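Local coordinates for DUF211 domain-containing protein (PDB 3BPD) that is of unknown function but binds magnesium ions and assembles into a heptamer of small chains built on a four-stranded antiparallel sheet, at residues L6-L11 and K52-G57; D12-H17 and V75-D80. The protein carries 1 engineered substitution. All coordinates share one frame; numbering follows the deposited sequence.

Contact 1. Residues L6-L11 and K52-G57; sequences LRRLVL and KITILG
Arg7 and Gly57 meet at one end of an antiparallel pairing in which the axes of strands 6-11 and 52-57 run at 173° to each other. Along the Arg7 side chain, CB lies 3.9 Å from Gly57 O. CG, anti to the carbonyl carbon (chi1 -68°), stays about as far off, whereas CD comes to 3.4 Å from Gly57 O. Bends at chi2 and chi3 carry NE and CZ away again and bring NH1 back, to donate a 3.2 Å hydrogen bond to Gly57 O. That oxygen sits at the guanidinium edge, slightly tilted from its plane, while NH1 stands 48° above the carbonyl plane. NH2 is bonded to Lys86 O and NE weakly to Gly85 O. Inward from this end, Leu9 N bonds to Ile55 O at 3.1 Å, and Leu11 N to Ile53 O at 2.7 Å, each with a reciprocal partner. On the other face Val10 CG2 lies alongside Thr54 OG1 at 3.9 Å. Arg8 turns its charge to Glu81 and Glu90. The apolar face of Leu9, Leu11, Ile53 and Ile55 thus packs mainly against Tyr62, Ile65 and Ile69 of helix 62-71, with Leu9 also reaching Ile22 of the third subunit; the mixed face of Arg8, Val10, Thr54 and Leu56 meets Val89 and Val92 of the second subunit, while Arg7 binds main-chain carbonyls at the strand end.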
# COMPACT_ATOMS: atom_id res chain seq x y z
N LEU F 6 12.22 2.32 25.58
CA LEU F 6 12.31 2.94 24.27
C LEU F 6 12.46 1.79 23.30
O LEU F 6 13.21 0.85 23.55
CB LEU F 6 13.53 3.85 24.18
CG LEU F 6 13.58 5.08 25.08
CD1 LEU F 6 14.81 5.89 24.69
CD2 LEU F 6 12.30 5.90 24.94
N ARG F 7 11.76 1.86 22.18
CA ARG F 7 11.82 0.79 21.21
C ARG F 7 12.30 1.25 19.85
O ARG F 7 12.94 0.49 19.11
CB ARG F 7 10.45 0.12 21.14
CG ARG F 7 10.11 -0.63 22.45
CD ARG F 7 10.62 -2.07 22.43
NE ARG F 7 9.58 -2.97 21.93
CZ ARG F 7 9.79 -3.99 21.11
NH1 ARG F 7 11.02 -4.26 20.69
NH2 ARG F 7 8.77 -4.75 20.71
N ARG F 8 12.01 2.50 19.51
CA ARG F 8 12.43 3.05 18.22
C ARG F 8 12.59 4.58 18.25
O ARG F 8 11.79 5.30 18.86
CB ARG F 8 11.42 2.64 17.14
CG ARG F 8 11.96 2.77 15.72
CD ARG F 8 10.93 2.33 14.69
NE ARG F 8 9.81 3.26 14.64
CZ ARG F 8 8.65 3.01 14.03
NH1 ARG F 8 8.46 1.85 13.42
NH2 ARG F 8 7.68 3.91 14.05
N LEU F 9 13.63 5.06 17.59
CA LEU F 9 13.90 6.48 17.52
C LEU F 9 14.23 6.91 16.08
O LEU F 9 14.89 6.19 15.34
CB LEU F 9 15.10 6.84 18.42
CG LEU F 9 14.97 6.61 19.92
CD1 LEU F 9 16.32 6.66 20.61
CD2 LEU F 9 14.04 7.67 20.48
N VAL F 10 13.73 8.06 15.68
CA VAL F 10 14.06 8.57 14.36
C VAL F 10 14.74 9.88 14.70
O VAL F 10 14.11 10.83 15.16
CB VAL F 10 12.82 8.79 13.46
CG1 VAL F 10 13.25 9.53 12.18
CG2 VAL F 10 12.18 7.45 13.11
N LEU F 11 16.05 9.92 14.52
CA LEU F 11 16.81 11.11 14.84
C LEU F 11 17.25 11.92 13.64
O LEU F 11 17.77 11.39 12.67
CB LEU F 11 18.03 10.71 15.66
CG LEU F 11 17.69 9.87 16.90
CD1 LEU F 11 18.93 9.68 17.75
CD2 LEU F 11 16.60 10.57 17.71
N LYS F 52 18.91 11.02 8.38
CA LYS F 52 17.83 10.54 9.25
C LYS F 52 18.24 9.16 9.80
O LYS F 52 18.51 8.24 9.03
CB LYS F 52 16.52 10.40 8.45
CG LYS F 52 15.38 11.24 8.98
CD LYS F 52 15.60 12.72 8.66
CE LYS F 52 14.48 13.60 9.20
NZ LYS F 52 14.48 14.91 8.50
N ILE F 53 18.31 9.03 11.12
CA ILE F 53 18.70 7.77 11.75
C ILE F 53 17.51 7.07 12.43
O ILE F 53 16.83 7.66 13.26
CB ILE F 53 19.79 7.97 12.83
CG1 ILE F 53 21.07 8.53 12.20
CG2 ILE F 53 20.08 6.64 13.52
CD1 ILE F 53 22.18 8.89 13.22
N THR F 54 17.27 5.82 12.04
CA THR F 54 16.19 5.05 12.62
C THR F 54 16.84 3.90 13.38
O THR F 54 17.57 3.09 12.80
CB THR F 54 15.26 4.47 11.53
OG1 THR F 54 14.68 5.53 10.78
CG2 THR F 54 14.13 3.65 12.15
N ILE F 55 16.59 3.85 14.68
CA ILE F 55 17.13 2.81 15.55
C ILE F 55 16.02 1.96 16.13
O ILE F 55 15.07 2.47 16.73
CB ILE F 55 17.91 3.41 16.71
CG1 ILE F 55 18.95 4.39 16.17
CG2 ILE F 55 18.61 2.32 17.49
CD1 ILE F 55 19.72 5.08 17.25
N LEU F 56 16.15 0.65 15.94
CA LEU F 56 15.18 -0.32 16.44
C LEU F 56 15.85 -1.16 17.52
O LEU F 56 17.05 -1.41 17.47
CB LEU F 56 14.71 -1.23 15.30
CG LEU F 56 13.65 -2.26 15.69
CD1 LEU F 56 12.43 -1.51 16.21
CD2 LEU F 56 13.28 -3.16 14.53
N GLY F 57 15.08 -1.59 18.51
CA GLY F 57 15.63 -2.42 19.57
C GLY F 57 14.72 -2.52 20.77
O GLY F 57 13.52 -2.26 20.67

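Contact 2. Residues D12-H17 and V75-D80; sequences DVLKPH and VIHSVD. With MG (magnesium ion), chain Y.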
# COMPACT_ATOMS: atom_id res chain seq x y z
N ASP F 12 17.01 13.22 13.69
CA ASP F 12 17.45 14.11 12.63
C ASP F 12 18.84 14.54 13.05
O ASP F 12 19.00 15.24 14.05
CB ASP F 12 16.56 15.34 12.53
CG ASP F 12 17.15 16.39 11.62
OD1 ASP F 12 16.65 17.53 11.65
OD2 ASP F 12 18.10 16.07 10.87
N VAL F 13 19.85 14.13 12.29
CA VAL F 13 21.22 14.47 12.63
C VAL F 13 22.01 15.22 11.56
O VAL F 13 21.92 14.91 10.37
CB VAL F 13 22.00 13.19 13.03
CG1 VAL F 13 23.47 13.49 13.18
CG2 VAL F 13 21.44 12.64 14.33
N LEU F 14 22.78 16.21 12.00
CA LEU F 14 23.65 16.98 11.12
C LEU F 14 25.06 16.57 11.52
O LEU F 14 25.35 16.40 12.70
CB LEU F 14 23.47 18.48 11.34
CG LEU F 14 24.47 19.37 10.58
CD1 LEU F 14 24.03 19.50 9.12
CD2 LEU F 14 24.55 20.74 11.23
N LYS F 15 25.95 16.41 10.54
CA LYS F 15 27.31 15.98 10.84
C LYS F 15 28.30 16.36 9.75
O LYS F 15 27.93 16.54 8.60
CB LYS F 15 27.35 14.46 11.00
CG LYS F 15 27.26 13.73 9.65
CD LYS F 15 27.44 12.23 9.82
CE LYS F 15 27.78 11.57 8.50
NZ LYS F 15 29.10 12.01 7.97
N PRO F 16 29.59 16.48 10.10
CA PRO F 16 30.53 16.82 9.04
C PRO F 16 30.63 15.57 8.16
O PRO F 16 30.13 14.52 8.55
CB PRO F 16 31.81 17.12 9.81
CG PRO F 16 31.73 16.14 10.95
CD PRO F 16 30.28 16.22 11.38
N HIS F 17 31.26 15.68 7.00
CA HIS F 17 31.35 14.54 6.09
C HIS F 17 31.99 13.28 6.67
O HIS F 17 31.63 12.17 6.29
CB HIS F 17 32.10 14.95 4.82
CG HIS F 17 31.39 15.99 4.02
ND1 HIS F 17 31.92 16.51 2.86
CD2 HIS F 17 30.21 16.61 4.21
CE1 HIS F 17 31.09 17.42 2.37
NE2 HIS F 17 30.04 17.50 3.17
N VAL F 75 25.56 15.72 15.50
CA VAL F 75 24.73 16.44 16.44
C VAL F 75 23.27 16.12 16.12
O VAL F 75 22.88 16.04 14.96
CB VAL F 75 24.98 17.98 16.34
CG1 VAL F 75 24.63 18.48 14.95
CG2 VAL F 75 24.15 18.70 17.39
N ILE F 76 22.48 15.90 17.17
CA ILE F 76 21.06 15.59 17.05
C ILE F 76 20.26 16.89 17.03
O ILE F 76 20.13 17.56 18.05
CB ILE F 76 20.57 14.76 18.26
CG1 ILE F 76 21.32 13.43 18.33
CG2 ILE F 76 19.08 14.53 18.17
CD1 ILE F 76 20.98 12.59 19.53
N HIS F 77 19.74 17.26 15.87
CA HIS F 77 18.96 18.48 15.75
C HIS F 77 17.57 18.29 16.30
O HIS F 77 16.98 19.22 16.83
CB HIS F 77 18.89 18.90 14.29
CG HIS F 77 20.09 19.65 13.83
ND1 HIS F 77 20.29 20.01 12.52
CD2 HIS F 77 21.16 20.11 14.52
CE1 HIS F 77 21.43 20.66 12.41
NE2 HIS F 77 21.98 20.73 13.61
N SER F 78 17.05 17.09 16.17
CA SER F 78 15.72 16.82 16.67
C SER F 78 15.36 15.33 16.66
O SER F 78 15.85 14.57 15.83
CB SER F 78 14.70 17.59 15.85
OG SER F 78 14.64 17.05 14.55
N VAL F 79 14.50 14.95 17.60
CA VAL F 79 14.01 13.58 17.72
C VAL F 79 12.69 13.61 16.98
O VAL F 79 11.72 14.16 17.47
CB VAL F 79 13.78 13.24 19.22
CG1 VAL F 79 13.26 11.82 19.36
CG2 VAL F 79 15.08 13.43 20.00
N ASP F 80 12.63 13.03 15.79
CA ASP F 80 11.39 13.09 15.02
C ASP F 80 10.34 12.04 15.35
O ASP F 80 9.16 12.23 15.06
CB ASP F 80 11.69 13.10 13.52
CG ASP F 80 12.62 14.24 13.12
OD1 ASP F 80 12.63 15.28 13.80
OD2 ASP F 80 13.33 14.09 12.11
MG MG Y . 14.71 18.19 12.53
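The His77 imidazole meets Asp12 at its edge, with OD1 near the ring plane, while Leu14 approaches the ring obliquely; the modelled carbon spacing there is too short to trust. A second flat group, the Asp12 carboxylate, turns OD1 to the magnesium ion at 2.2 Å, its CG lying anti to the backbone N (chi1 169°). Ser78 OG, from the paired strand, reaches the same ion at 2.3 Å. The Asp80 carboxylate stands behind: its OD1 takes the Ser78 OG hydrogen bond, 2.8 Å long, on the syn side and 26° out of plane, and OD2 lies 3.5 Å from Asp12 CB. An alanine in place of Asp80 removes this acceptor, and Ser78 OG is likely to be freer to turn away from the ion. The backbone presents both ligands through a classic beta bulge, in which Asp12 O receives His77 N at 2.8 Å and, weakly, Ser78 N, while Asp12 N bonds to Ser78 O at 2.8 Å. Farther on, Leu14 and Val75 form a regular hydrogen-bonded pair. One carboxylate and one hydroxyl from neighbouring strands therefore supply two of the metal's ligands; Asp80, in the second shell, accepts the hydroxyl's bond and so is likely to orient it.

Overall arrangement
From the N terminus, strand 6-16 serves both contacts: residues 6-11 enter contact 1 and residues 12-17 contact 2. The chain continues through helix 21-29 and the hairpin of strands 34-44 and 48-57, and at 52-57 contact 1 closes a loop of 40 residues. Helix 62-71 follows, and strand 75-85 closes contact 2, so the two closures cross rather than nest. Strand 6-16 is thereby flanked by 48-57 and 75-85, and the order 2-3-1-4 with two helices fits a ferredoxin-like fold. The contact centres lie 13 Å apart, yet Val10 O and Asp80 N come within a probable hydrogen bond of 2.7 Å, joining the contacts directly.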